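Local coordinates for putative lipoprotein (Bacteroides thetaiotaomicron, PDB 4Q1Z) that is of unknown function, a putative two-domain lipoprotein of the DUF4876 family that is probably carried at the bacterial cell envelope, at residues V64-G68 with Y79-N83; L108-Y114 with D129-Y135; F201-H205 with I216-S220; V243-A249 with D278-D282. All blocks are in the same frame, centred on the assembly; numbering follows the deposited sequence.

Contact 1: residues V64-G68 with Y79-N83; sequences VTVSG and YINGN
Ser67 OG is held from two directions: it takes the hydroxyl proton of Tyr79, OH to OG 2.8 Å, and is also hydrogen-bonded to Glu362 OE1. Tyr79 OH in turn is hydrogen-bonded to the backbone N of Glu361, which ties the strand pair to a later loop of the chain. The tyrosine ring reaches back across the strand border because its CG lies anti to the backbone N (chi1 178°), and CD1 passes 3.4 Å from Gly68 O. The two strands run antiparallel, 178° apart. Val66 and Gly82 form a hydrogen-bonded pair; Val66 N meets Gly82 O at 2.8 Å and almost straight, though from above the carbonyl plane. Gly68 and Ile80 form the next such pair, with Gly68 N to Ile80 O the longer bond at 3.3 Å. Between them lies the non-hydrogen-bonded pair Ser67 and Asn81, where Ser67 CA approaches Ile80 O. Ile80 CG1 comes 3.3 Å from Gly68 O, over a residue with no side chain of its own. At the other end, Thr65 CG2 touches Asn83 CB at 3.8 Å. The two segments belong to the hairpin of strands 60-72 and 77-89 in the middle of a seven-stranded mixed sheet. Strand 24-35 flanks it through Thr31 and Lys33, strand 95-105 through Gln101 and Leu103, and Val66 and Ile80 share a face on which both touch Val100.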
loop_
_atom_site.group_PDB
_atom_site.type_symbol
_atom_site.label_atom_id
_atom_site.label_comp_id
_atom_site.label_asym_id
_atom_site.label_seq_id
_atom_site.Cartn_x
_atom_site.Cartn_y
_atom_site.Cartn_z
ATOM N N VAL A 64 26.160 -10.547 17.404
ATOM C CA VAL A 64 25.332 -9.423 17.831
ATOM C C VAL A 64 24.524 -8.895 16.648
ATOM O O VAL A 64 25.089 -8.623 15.590
ATOM C CB VAL A 64 26.211 -8.326 18.488
ATOM C CG1 VAL A 64 25.361 -7.214 19.090
ATOM C CG2 VAL A 64 27.132 -8.930 19.542
ATOM N N THR A 65 23.192 -8.783 16.826
ATOM C CA THR A 65 22.272 -8.307 15.784
ATOM C C THR A 65 21.417 -7.146 16.295
ATOM O O THR A 65 20.956 -7.162 17.445
ATOM C CB THR A 65 21.388 -9.450 15.264
ATOM O OG1 THR A 65 20.937 -10.215 16.374
ATOM C CG2 THR A 65 22.123 -10.372 14.317
ATOM N N VAL A 66 21.235 -6.135 15.425
ATOM C CA VAL A 66 20.448 -4.920 15.649
ATOM C C VAL A 66 19.286 -4.931 14.676
ATOM O O VAL A 66 19.492 -5.222 13.504
ATOM C CB VAL A 66 21.292 -3.619 15.512
ATOM C CG1 VAL A 66 20.457 -2.371 15.803
ATOM C CG2 VAL A 66 22.532 -3.657 16.396
ATOM N N SER A 67 18.060 -4.674 15.172
ATOM C CA SER A 67 16.827 -4.624 14.377
ATOM C C SER A 67 15.766 -3.761 15.063
ATOM O O SER A 67 15.575 -3.824 16.281
ATOM C CB SER A 67 16.276 -6.022 14.116
ATOM O OG SER A 67 15.167 -5.981 13.233
ATOM N N GLY A 68 15.085 -2.970 14.255
ATOM C CA GLY A 68 14.057 -2.049 14.707
ATOM C C GLY A 68 13.684 -1.073 13.625
ATOM O O GLY A 68 14.015 -1.286 12.451
ATOM N N TYR A 79 13.158 0.596 8.102
ATOM C CA TYR A 79 13.461 -0.653 8.772
ATOM C C TYR A 79 14.985 -0.686 8.858
ATOM O O TYR A 79 15.684 -0.629 7.832
ATOM C CB TYR A 79 12.849 -1.876 8.062
ATOM C CG TYR A 79 13.214 -3.174 8.753
ATOM C CD1 TYR A 79 12.841 -3.417 10.075
ATOM C CD2 TYR A 79 13.986 -4.134 8.108
ATOM C CE1 TYR A 79 13.205 -4.595 10.723
ATOM C CE2 TYR A 79 14.354 -5.316 8.747
ATOM C CZ TYR A 79 13.978 -5.533 10.059
ATOM O OH TYR A 79 14.368 -6.694 10.672
ATOM N N ILE A 80 15.507 -0.639 10.085
ATOM C CA ILE A 80 16.957 -0.558 10.270
ATOM C C ILE A 80 17.484 -1.903 10.755
ATOM O O ILE A 80 16.793 -2.619 11.477
ATOM C CB ILE A 80 17.329 0.656 11.175
ATOM C CG1 ILE A 80 16.752 0.536 12.618
ATOM C CG2 ILE A 80 16.870 1.967 10.497
ATOM C CD1 ILE A 80 17.131 1.632 13.593
ATOM N N ASN A 81 18.672 -2.287 10.277
ATOM C CA ASN A 81 19.279 -3.580 10.580
ATOM C C ASN A 81 20.802 -3.502 10.568
ATOM O O ASN A 81 21.381 -2.725 9.822
ATOM C CB ASN A 81 18.799 -4.650 9.570
ATOM C CG ASN A 81 18.375 -5.957 10.201
ATOM O OD1 ASN A 81 19.114 -6.579 10.979
ATOM N ND2 ASN A 81 17.178 -6.424 9.861
ATOM N N GLY A 82 21.430 -4.332 11.379
ATOM C CA GLY A 82 22.875 -4.404 11.478
ATOM C C GLY A 82 23.322 -5.620 12.249
ATOM O O GLY A 82 22.517 -6.247 12.932
ATOM N N ASN A 83 24.595 -5.987 12.109
ATOM C CA ASN A 83 25.170 -7.105 12.849
ATOM C C ASN A 83 26.683 -6.995 12.960
ATOM O O ASN A 83 27.320 -6.238 12.234
ATOM C CB ASN A 83 24.773 -8.476 12.278
ATOM C CG ASN A 83 25.194 -8.742 10.871
ATOM O OD1 ASN A 83 26.354 -9.055 10.599
ATOM N ND2 ASN A 83 24.230 -8.726 9.968
#

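Contact 2: residues L108-Y114 with D129-Y135; sequences LIFKEIY and DQFYEIY
With CG anti to the backbone N (chi1 170°), the Tyr114 ring extends to Asp129, and its OH donates to Asp129 OD2 at 2.6 Å from above the carboxylate plane; Ser118 and Ser214 bond this oxygen too. A phenylalanine in place of Tyr114 would probably leave Asp129 OD2 without its tyrosine donor and the ring freer to shift. Lys111 NZ forms a salt bridge with Glu133 OE2 at 3.2 Å, again from above the carboxylate, and a water spans Glu112 OE1 and Glu133 OE1. Arg388 O also holds Lys111 NZ, the Arg388 guanidinium pairs with Glu112 OE2, and Ser195 OG bonds Glu133 OE2. In the backbone, Lys111 and Glu112 both face Glu133 in a classic beta bulge: Lys111 N reaches Glu133 O at 2.7 Å; the bond from Glu112 N is weak. On the face of Phe110, Ile113, Tyr132 and Ile134, Ile134 CD1 lies over the Phe110 ring in a CH-pi contact, 3.9 Å from its centroid, and Ile113 CG2 meets Tyr132 CD2. On the face of Glu112 and Glu133, Phe131 CE2 lies 3.5 Å from Tyr114 CB. The antiparallel pair lies toward the 378-382 end of the large mixed sheet, between strands 195-199 and 344-347.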
loop_
_atom_site.group_PDB
_atom_site.type_symbol
_atom_site.label_atom_id
_atom_site.label_comp_id
_atom_site.label_asym_id
_atom_site.label_seq_id
_atom_site.Cartn_x
_atom_site.Cartn_y
_atom_site.Cartn_z
ATOM N N LEU A 108 1.535 1.992 4.148
ATOM C CA LEU A 108 0.335 1.311 3.669
ATOM C C LEU A 108 0.277 1.407 2.175
ATOM O O LEU A 108 0.024 2.482 1.623
ATOM C CB LEU A 108 -0.904 1.904 4.345
ATOM C CG LEU A 108 -2.235 1.226 4.038
ATOM C CD1 LEU A 108 -2.294 -0.159 4.627
ATOM C CD2 LEU A 108 -3.391 2.130 4.422
ATOM N N ILE A 109 0.555 0.280 1.505
ATOM C CA ILE A 109 0.687 0.281 0.039
ATOM C C ILE A 109 -0.238 -0.709 -0.676
ATOM O O ILE A 109 -0.783 -1.631 -0.056
ATOM C CB ILE A 109 2.187 0.045 -0.383
ATOM C CG1 ILE A 109 2.885 -1.148 0.332
ATOM C CG2 ILE A 109 3.008 1.310 -0.195
ATOM C CD1 ILE A 109 2.689 -2.592 -0.269
ATOM N N PHE A 110 -0.391 -0.495 -2.002
ATOM C CA PHE A 110 -1.097 -1.360 -2.962
ATOM C C PHE A 110 -0.176 -2.533 -3.235
ATOM O O PHE A 110 0.886 -2.343 -3.834
ATOM C CB PHE A 110 -1.406 -0.586 -4.266
ATOM C CG PHE A 110 -2.650 0.282 -4.248
ATOM C CD1 PHE A 110 -3.923 -0.292 -4.269
ATOM C CD2 PHE A 110 -2.550 1.670 -4.287
ATOM C CE1 PHE A 110 -5.071 0.513 -4.268
ATOM C CE2 PHE A 110 -3.694 2.470 -4.282
ATOM C CZ PHE A 110 -4.947 1.889 -4.267
ATOM N N LYS A 111 -0.514 -3.714 -2.736
ATOM C CA LYS A 111 0.341 -4.907 -2.883
ATOM C C LYS A 111 0.127 -5.633 -4.255
ATOM O O LYS A 111 1.081 -6.081 -4.903
ATOM C CB LYS A 111 0.061 -5.865 -1.706
ATOM C CG LYS A 111 0.991 -7.050 -1.604
ATOM C CD LYS A 111 0.644 -7.886 -0.384
ATOM C CE LYS A 111 0.991 -9.336 -0.556
ATOM N NZ LYS A 111 0.241 -9.953 -1.671
ATOM N N GLU A 112 -1.143 -5.809 -4.632
ATOM C CA GLU A 112 -1.560 -6.506 -5.836
ATOM C C GLU A 112 -2.821 -5.855 -6.327
ATOM O O GLU A 112 -3.678 -5.522 -5.499
ATOM C CB GLU A 112 -1.780 -8.007 -5.530
ATOM C CG GLU A 112 -2.207 -8.849 -6.733
ATOM C CD GLU A 112 -1.418 -10.126 -6.971
ATOM O OE1 GLU A 112 -0.599 -10.503 -6.102
ATOM O OE2 GLU A 112 -1.603 -10.735 -8.049
ATOM N N ILE A 113 -2.932 -5.661 -7.670
ATOM C CA ILE A 113 -4.092 -5.067 -8.346
ATOM C C ILE A 113 -4.440 -5.874 -9.619
ATOM O O ILE A 113 -3.558 -6.162 -10.439
ATOM C CB ILE A 113 -3.864 -3.538 -8.681
ATOM C CG1 ILE A 113 -3.463 -2.708 -7.423
ATOM C CG2 ILE A 113 -5.098 -2.938 -9.384
ATOM C CD1 ILE A 113 -2.960 -1.253 -7.681
ATOM N N TYR A 114 -5.736 -6.223 -9.785
ATOM C CA TYR A 114 -6.228 -6.923 -10.970
ATOM C C TYR A 114 -7.411 -6.133 -11.508
ATOM O O TYR A 114 -8.374 -5.927 -10.782
ATOM C CB TYR A 114 -6.551 -8.377 -10.645
ATOM C CG TYR A 114 -7.284 -9.130 -11.734
ATOM C CD1 TYR A 114 -6.808 -9.146 -13.049
ATOM C CD2 TYR A 114 -8.405 -9.897 -11.440
ATOM C CE1 TYR A 114 -7.457 -9.877 -14.043
ATOM C CE2 TYR A 114 -9.066 -10.614 -12.427
ATOM C CZ TYR A 114 -8.599 -10.590 -13.728
ATOM O OH TYR A 114 -9.266 -11.303 -14.689
ATOM N N ASP A 129 -14.338 -9.283 -11.925
ATOM C CA ASP A 129 -13.350 -9.936 -11.058
ATOM C C ASP A 129 -12.285 -8.933 -10.482
ATOM O O ASP A 129 -11.411 -9.355 -9.724
ATOM C CB ASP A 129 -12.680 -11.132 -11.780
ATOM C CG ASP A 129 -12.178 -10.881 -13.192
ATOM O OD1 ASP A 129 -12.180 -9.697 -13.633
ATOM O OD2 ASP A 129 -11.694 -11.844 -13.826
ATOM N N GLN A 130 -12.405 -7.622 -10.794
ATOM C CA GLN A 130 -11.499 -6.555 -10.332
ATOM C C GLN A 130 -11.297 -6.560 -8.800
ATOM O O GLN A 130 -12.270 -6.688 -8.056
ATOM C CB GLN A 130 -12.022 -5.160 -10.747
ATOM C CG GLN A 130 -12.039 -4.904 -12.246
ATOM C CD GLN A 130 -12.308 -3.447 -12.597
ATOM O OE1 GLN A 130 -13.153 -2.760 -12.002
ATOM N NE2 GLN A 130 -11.623 -2.960 -13.624
ATOM N N PHE A 131 -10.050 -6.413 -8.339
ATOM C CA PHE A 131 -9.721 -6.343 -6.918
ATOM C C PHE A 131 -8.414 -5.549 -6.707
ATOM O O PHE A 131 -7.592 -5.410 -7.620
ATOM C CB PHE A 131 -9.666 -7.738 -6.239
ATOM C CG PHE A 131 -8.393 -8.533 -6.432
ATOM C CD1 PHE A 131 -7.328 -8.402 -5.541
ATOM C CD2 PHE A 131 -8.250 -9.400 -7.515
ATOM C CE1 PHE A 131 -6.147 -9.139 -5.718
ATOM C CE2 PHE A 131 -7.077 -10.146 -7.683
ATOM C CZ PHE A 131 -6.041 -10.021 -6.772
ATOM N N TYR A 132 -8.256 -5.029 -5.475
ATOM C CA TYR A 132 -7.188 -4.170 -4.953
ATOM C C TYR A 132 -6.791 -4.696 -3.607
ATOM O O TYR A 132 -7.637 -4.772 -2.722
ATOM C CB TYR A 132 -7.708 -2.701 -4.806
ATOM C CG TYR A 132 -8.466 -2.207 -6.019
ATOM C CD1 TYR A 132 -9.844 -2.396 -6.130
ATOM C CD2 TYR A 132 -7.797 -1.630 -7.094
ATOM C CE1 TYR A 132 -10.536 -2.011 -7.272
ATOM C CE2 TYR A 132 -8.479 -1.253 -8.247
ATOM C CZ TYR A 132 -9.852 -1.425 -8.324
ATOM O OH TYR A 132 -10.540 -1.016 -9.442
ATOM N N GLU A 133 -5.543 -5.132 -3.462
ATOM C CA GLU A 133 -5.052 -5.669 -2.204
ATOM C C GLU A 133 -4.065 -4.671 -1.607
ATOM O O GLU A 133 -3.078 -4.319 -2.231
ATOM C CB GLU A 133 -4.459 -7.060 -2.390
ATOM C CG GLU A 133 -3.944 -7.681 -1.107
ATOM C CD GLU A 133 -3.473 -9.121 -1.202
ATOM O OE1 GLU A 133 -3.924 -9.846 -2.119
ATOM O OE2 GLU A 133 -2.642 -9.520 -0.355
ATOM N N ILE A 134 -4.406 -4.186 -0.411
ATOM C CA ILE A 134 -3.752 -3.199 0.456
ATOM C C ILE A 134 -3.000 -3.976 1.535
ATOM O O ILE A 134 -3.563 -4.906 2.088
ATOM C CB ILE A 134 -4.909 -2.288 1.003
ATOM C CG1 ILE A 134 -5.394 -1.320 -0.055
ATOM C CG2 ILE A 134 -4.635 -1.591 2.326
ATOM C CD1 ILE A 134 -4.250 -0.701 -0.820
ATOM N N TYR A 135 -1.727 -3.633 1.803
ATOM C CA TYR A 135 -0.873 -4.339 2.769
ATOM C C TYR A 135 -0.286 -3.398 3.822
ATOM O O TYR A 135 0.160 -2.294 3.496
ATOM C CB TYR A 135 0.266 -5.053 2.003
ATOM C CG TYR A 135 1.256 -5.884 2.810
ATOM C CD1 TYR A 135 0.950 -7.185 3.204
ATOM C CD2 TYR A 135 2.552 -5.422 3.049
ATOM C CE1 TYR A 135 1.878 -7.976 3.890
ATOM C CE2 TYR A 135 3.484 -6.198 3.746
ATOM C CZ TYR A 135 3.147 -7.482 4.149
ATOM O OH TYR A 135 4.065 -8.262 4.820
HETATM O O HOH W 1 -1.586 -10.741 -3.409
#

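Contact 3: residues F201-H205 with I216-S220; sequences FAANH and IDGSS
Ala203 O accepts a weak hydrogen bond from Gly218 N (2.9 Å, 128° at the hydrogen) where two irregular loop segments meet, the first bent by an inverse gamma turn centred on Ala202. One residue earlier in the first segment and later in the second, Ser219 CA points its hydrogen almost straight at Ala202 O, and a water donates to both Ala202 O and Ser219 O. The amide of Asn204 and carboxylate of Asp217 stack, planes 22° apart, though the chains cross at about a right angle. Within its loop Asp217 OD1 makes an Asx turn, taking Ser219 OG at 2.6 Å and Ser219 N at 3.1 Å from the same carboxylate face. His205 CG is placed anti to its carbonyl carbon (chi1 -54°), which carries the ring alongside Ile216; Ile216 CD1 meets the ring edge at His205 CD2, 3.6 Å away. Ala203 O stands over the centre of the imidazole, and ND1 is bonded to Tyr126 OH. With a single weak hydrogen bond, the segments rely also on the Asn204-Asp217 stack, Ile216 against the His205 edge and a bridging water; the two Ser219 bonds to OD1 probably restrain the carboxylate's rotation and would favour its negative charge.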
loop_
_atom_site.group_PDB
_atom_site.type_symbol
_atom_site.label_atom_id
_atom_site.label_comp_id
_atom_site.label_asym_id
_atom_site.label_seq_id
_atom_site.Cartn_x
_atom_site.Cartn_y
_atom_site.Cartn_z
ATOM N N PHE A 201 -16.908 -6.734 -6.919
ATOM C CA PHE A 201 -17.977 -7.683 -6.632
ATOM C C PHE A 201 -17.350 -8.847 -5.894
ATOM O O PHE A 201 -16.698 -9.683 -6.513
ATOM C CB PHE A 201 -18.640 -8.100 -7.969
ATOM C CG PHE A 201 -19.671 -9.210 -7.957
ATOM C CD1 PHE A 201 -20.724 -9.193 -7.052
ATOM C CD2 PHE A 201 -19.641 -10.216 -8.918
ATOM C CE1 PHE A 201 -21.678 -10.211 -7.056
ATOM C CE2 PHE A 201 -20.599 -11.222 -8.931
ATOM C CZ PHE A 201 -21.626 -11.202 -8.016
ATOM N N ALA A 202 -17.446 -8.859 -4.561
ATOM C CA ALA A 202 -16.763 -9.892 -3.766
ATOM C C ALA A 202 -17.507 -11.245 -3.796
ATOM O O ALA A 202 -18.056 -11.673 -2.783
ATOM C CB ALA A 202 -16.552 -9.412 -2.338
ATOM N N ALA A 203 -17.459 -11.940 -4.952
ATOM C CA ALA A 203 -18.108 -13.238 -5.126
ATOM C C ALA A 203 -17.185 -14.294 -5.747
ATOM O O ALA A 203 -16.101 -13.969 -6.244
ATOM C CB ALA A 203 -19.354 -13.084 -5.993
ATOM N N ASN A 204 -17.639 -15.562 -5.751
ATOM C CA ASN A 204 -16.894 -16.625 -6.406
ATOM C C ASN A 204 -17.073 -16.510 -7.919
ATOM O O ASN A 204 -18.017 -17.056 -8.493
ATOM C CB ASN A 204 -17.286 -18.008 -5.914
ATOM C CG ASN A 204 -16.360 -19.058 -6.468
ATOM O OD1 ASN A 204 -15.375 -18.747 -7.170
ATOM N ND2 ASN A 204 -16.647 -20.316 -6.158
ATOM N N HIS A 205 -16.154 -15.793 -8.555
ATOM C CA HIS A 205 -16.155 -15.535 -9.998
ATOM C C HIS A 205 -16.004 -16.810 -10.819
ATOM O O HIS A 205 -16.345 -16.807 -11.998
ATOM C CB HIS A 205 -15.017 -14.569 -10.363
ATOM C CG HIS A 205 -15.042 -13.298 -9.582
ATOM N ND1 HIS A 205 -16.160 -12.474 -9.575
ATOM C CD2 HIS A 205 -14.076 -12.736 -8.821
ATOM C CE1 HIS A 205 -15.844 -11.454 -8.798
ATOM N NE2 HIS A 205 -14.600 -11.564 -8.323
ATOM N N ILE A 216 -9.416 -15.743 -9.929
ATOM C CA ILE A 216 -9.677 -15.731 -8.483
ATOM C C ILE A 216 -11.148 -16.007 -8.111
ATOM O O ILE A 216 -12.062 -15.897 -8.938
ATOM C CB ILE A 216 -9.252 -14.339 -7.878
ATOM C CG1 ILE A 216 -9.781 -13.158 -8.741
ATOM C CG2 ILE A 216 -7.739 -14.239 -7.685
ATOM C CD1 ILE A 216 -10.547 -12.208 -8.064
ATOM N N ASP A 217 -11.335 -16.334 -6.810
ATOM C CA ASP A 217 -12.590 -16.445 -6.069
ATOM C C ASP A 217 -12.548 -15.242 -5.138
ATOM O O ASP A 217 -11.742 -15.235 -4.209
ATOM C CB ASP A 217 -12.705 -17.809 -5.317
ATOM C CG ASP A 217 -13.806 -17.934 -4.259
ATOM O OD1 ASP A 217 -14.590 -16.986 -4.100
ATOM O OD2 ASP A 217 -13.837 -18.957 -3.553
ATOM N N GLY A 218 -13.331 -14.205 -5.429
ATOM C CA GLY A 218 -13.306 -12.982 -4.630
ATOM C C GLY A 218 -14.198 -12.969 -3.404
ATOM O O GLY A 218 -14.349 -11.919 -2.772
ATOM N N SER A 219 -14.770 -14.133 -3.028
ATOM C CA SER A 219 -15.724 -14.226 -1.914
ATOM C C SER A 219 -15.121 -13.888 -0.550
ATOM O O SER A 219 -15.845 -13.321 0.269
ATOM C CB SER A 219 -16.421 -15.590 -1.866
ATOM O OG SER A 219 -15.523 -16.671 -1.674
ATOM N N SER A 220 -13.818 -14.198 -0.309
ATOM C CA SER A 220 -13.168 -13.952 0.995
ATOM C C SER A 220 -12.580 -12.540 1.128
ATOM O O SER A 220 -11.914 -12.256 2.130
ATOM C CB SER A 220 -12.095 -14.995 1.292
ATOM O OG SER A 220 -11.035 -14.892 0.357
HETATM O O HOH W 2 -18.153 -11.800 -0.154
#

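Contact 4: residues V243-A249 with D278-D282; sequences VFYQGKA and DPVND
In Phe244 the anti placement of CG relative to the backbone N (chi1 172°) directs the ring at Pro279; with Val280 CG1 anti to its own N (chi1 173°) and CG2 beside that N, the two methyl groups spread against segment 243-249. CG2 of Val280 reaches Val243 O at 3.3 Å and lies 3.8 Å from Lys248 C. Val280 CG1 lies 4.2 Å from Ala249 CB. Phe244 meets the other segment with its ring edge. CD2 touches Pro279 CB at 3.7 Å, and CE2 comes 3.4 Å from Pro279 O. Val280 CG2 also lies by that edge, 3.9 Å from Phe244 CD2. An alanine in place of Phe244 would remove the ring and is likely to open a gap beside Pro279 and Val280 CG2. No hydrogen bond joins the segments directly. A type I' turn runs from Tyr245 to Lys248, closed by backbone bonds in both directions. In the other segment, Asp278 OD1 accepts from Asn281 N at 3.0 Å in an Asx motif, and Asp278 OD2 takes Asn281 ND2 at 2.6 Å. Lys286 NZ bonds to Gly247 O and weakly to Val280 O, linking the two sides. The turn follows strand 238-245, whose Val243 and Phe244 face Val178 of strand 177-180 in a classic beta bulge; Phe244 and Pro279 both pack on Ala300 of strand 299-303.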
loop_
_atom_site.group_PDB
_atom_site.type_symbol
_atom_site.label_atom_id
_atom_site.label_comp_id
_atom_site.label_asym_id
_atom_site.label_seq_id
_atom_site.Cartn_x
_atom_site.Cartn_y
_atom_site.Cartn_z
ATOM N N VAL A 243 -18.388 8.245 -1.353
ATOM C CA VAL A 243 -18.074 9.614 -0.967
ATOM C C VAL A 243 -18.421 10.622 -2.066
ATOM O O VAL A 243 -19.100 11.604 -1.768
ATOM C CB VAL A 243 -16.597 9.775 -0.502
ATOM C CG1 VAL A 243 -16.249 11.237 -0.239
ATOM C CG2 VAL A 243 -16.321 8.939 0.745
ATOM N N PHE A 244 -17.901 10.441 -3.287
ATOM C CA PHE A 244 -18.071 11.429 -4.336
ATOM C C PHE A 244 -18.093 10.827 -5.711
ATOM O O PHE A 244 -17.296 9.959 -6.027
ATOM C CB PHE A 244 -16.906 12.457 -4.262
ATOM C CG PHE A 244 -16.790 13.465 -5.396
ATOM C CD1 PHE A 244 -16.230 13.103 -6.622
ATOM C CD2 PHE A 244 -17.160 14.792 -5.209
ATOM C CE1 PHE A 244 -16.112 14.038 -7.652
ATOM C CE2 PHE A 244 -16.987 15.734 -6.223
ATOM C CZ PHE A 244 -16.498 15.347 -7.443
ATOM N N TYR A 245 -18.980 11.354 -6.546
ATOM C CA TYR A 245 -19.128 11.048 -7.963
ATOM C C TYR A 245 -19.864 12.198 -8.563
ATOM O O TYR A 245 -20.911 12.570 -8.045
ATOM C CB TYR A 245 -19.817 9.702 -8.243
ATOM C CG TYR A 245 -19.816 9.337 -9.711
ATOM C CD1 TYR A 245 -18.622 9.094 -10.389
ATOM C CD2 TYR A 245 -21.008 9.255 -10.433
ATOM C CE1 TYR A 245 -18.610 8.781 -11.750
ATOM C CE2 TYR A 245 -21.007 8.945 -11.799
ATOM C CZ TYR A 245 -19.802 8.692 -12.448
ATOM O OH TYR A 245 -19.774 8.356 -13.787
ATOM N N GLN A 246 -19.239 12.839 -9.564
ATOM C CA GLN A 246 -19.733 13.962 -10.352
ATOM C C GLN A 246 -20.341 15.111 -9.493
ATOM O O GLN A 246 -21.431 15.624 -9.782
ATOM C CB GLN A 246 -20.720 13.451 -11.421
ATOM C CG GLN A 246 -19.976 12.674 -12.501
ATOM C CD GLN A 246 -20.833 12.139 -13.611
ATOM O OE1 GLN A 246 -22.067 12.201 -13.583
ATOM N NE2 GLN A 246 -20.167 11.623 -14.637
ATOM N N GLY A 247 -19.598 15.515 -8.470
ATOM C CA GLY A 247 -19.977 16.587 -7.552
ATOM C C GLY A 247 -20.954 16.215 -6.449
ATOM O O GLY A 247 -21.293 17.065 -5.630
ATOM N N LYS A 248 -21.424 14.959 -6.419
ATOM C CA LYS A 248 -22.443 14.503 -5.473
ATOM C C LYS A 248 -21.958 13.368 -4.557
ATOM O O LYS A 248 -21.000 12.669 -4.880
ATOM C CB LYS A 248 -23.690 14.042 -6.258
ATOM C CG LYS A 248 -24.545 15.181 -6.805
ATOM C CD LYS A 248 -25.673 14.619 -7.653
ATOM C CE LYS A 248 -26.927 15.467 -7.644
ATOM N NZ LYS A 248 -28.079 14.760 -8.274
ATOM N N ALA A 249 -22.648 13.202 -3.412
ATOM C CA ALA A 249 -22.416 12.163 -2.402
ATOM C C ALA A 249 -23.059 10.823 -2.805
ATOM O O ALA A 249 -22.586 9.764 -2.401
ATOM C CB ALA A 249 -22.974 12.618 -1.067
ATOM N N ASP A 278 -14.113 18.120 2.139
ATOM C CA ASP A 278 -15.432 17.754 1.619
ATOM C C ASP A 278 -15.544 18.117 0.113
ATOM O O ASP A 278 -15.958 19.231 -0.225
ATOM C CB ASP A 278 -16.534 18.418 2.463
ATOM C CG ASP A 278 -17.948 17.949 2.219
ATOM O OD1 ASP A 278 -18.206 17.332 1.158
ATOM O OD2 ASP A 278 -18.806 18.240 3.053
ATOM N N PRO A 279 -15.218 17.175 -0.805
ATOM C CA PRO A 279 -15.314 17.487 -2.252
ATOM C C PRO A 279 -16.754 17.699 -2.764
ATOM O O PRO A 279 -16.953 18.235 -3.860
ATOM C CB PRO A 279 -14.667 16.263 -2.915
ATOM C CG PRO A 279 -14.912 15.142 -1.941
ATOM C CD PRO A 279 -14.714 15.800 -0.588
ATOM N N VAL A 280 -17.753 17.304 -1.963
ATOM C CA VAL A 280 -19.167 17.414 -2.315
ATOM C C VAL A 280 -19.700 18.813 -1.972
ATOM O O VAL A 280 -20.301 19.453 -2.828
ATOM C CB VAL A 280 -19.967 16.289 -1.618
ATOM C CG1 VAL A 280 -21.475 16.449 -1.819
ATOM C CG2 VAL A 280 -19.486 14.914 -2.100
ATOM N N ASN A 281 -19.476 19.291 -0.748
ATOM C CA ASN A 281 -20.020 20.569 -0.297
ATOM C C ASN A 281 -19.034 21.722 -0.375
ATOM O O ASN A 281 -19.480 22.867 -0.475
ATOM C CB ASN A 281 -20.554 20.447 1.126
ATOM C CG ASN A 281 -21.560 19.352 1.258
ATOM O OD1 ASN A 281 -22.622 19.385 0.631
ATOM N ND2 ASN A 281 -21.170 18.280 1.939
ATOM N N ASP A 282 -17.716 21.453 -0.290
ATOM C CA ASP A 282 -16.738 22.532 -0.423
ATOM C C ASP A 282 -16.413 22.685 -1.923
ATOM O O ASP A 282 -15.830 21.770 -2.526
ATOM C CB ASP A 282 -15.475 22.285 0.437
ATOM C CG ASP A 282 -14.430 23.387 0.367
ATOM O OD1 ASP A 282 -14.755 24.488 -0.137
ATOM O OD2 ASP A 282 -13.290 23.149 0.807
#

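In the fold
The four contacts follow one another along the chain without interleaving. Contact 1 belongs to the seven-stranded sheet near the N-terminus, its centre about 30 Å from that of contact 2 and about 47 Å from that of contact 4, consistent with a two-domain protein. Contact 2 lies in the larger mixed sheet, which contact 4 also reaches through strand 238-245, their centres about 25 Å apart. Contact 3 occupies the loop between strands 195-199 and 223-224 of that sheet and packs on contact 2: Ile216 CD1 meets Phe131 CD2 at 3.7 Å, and His205 NE2 approaches Asp129 CA. Contacts 2 and 3 join sheet and loop, while contact 4 joins an interior strand's turn to a distant loop.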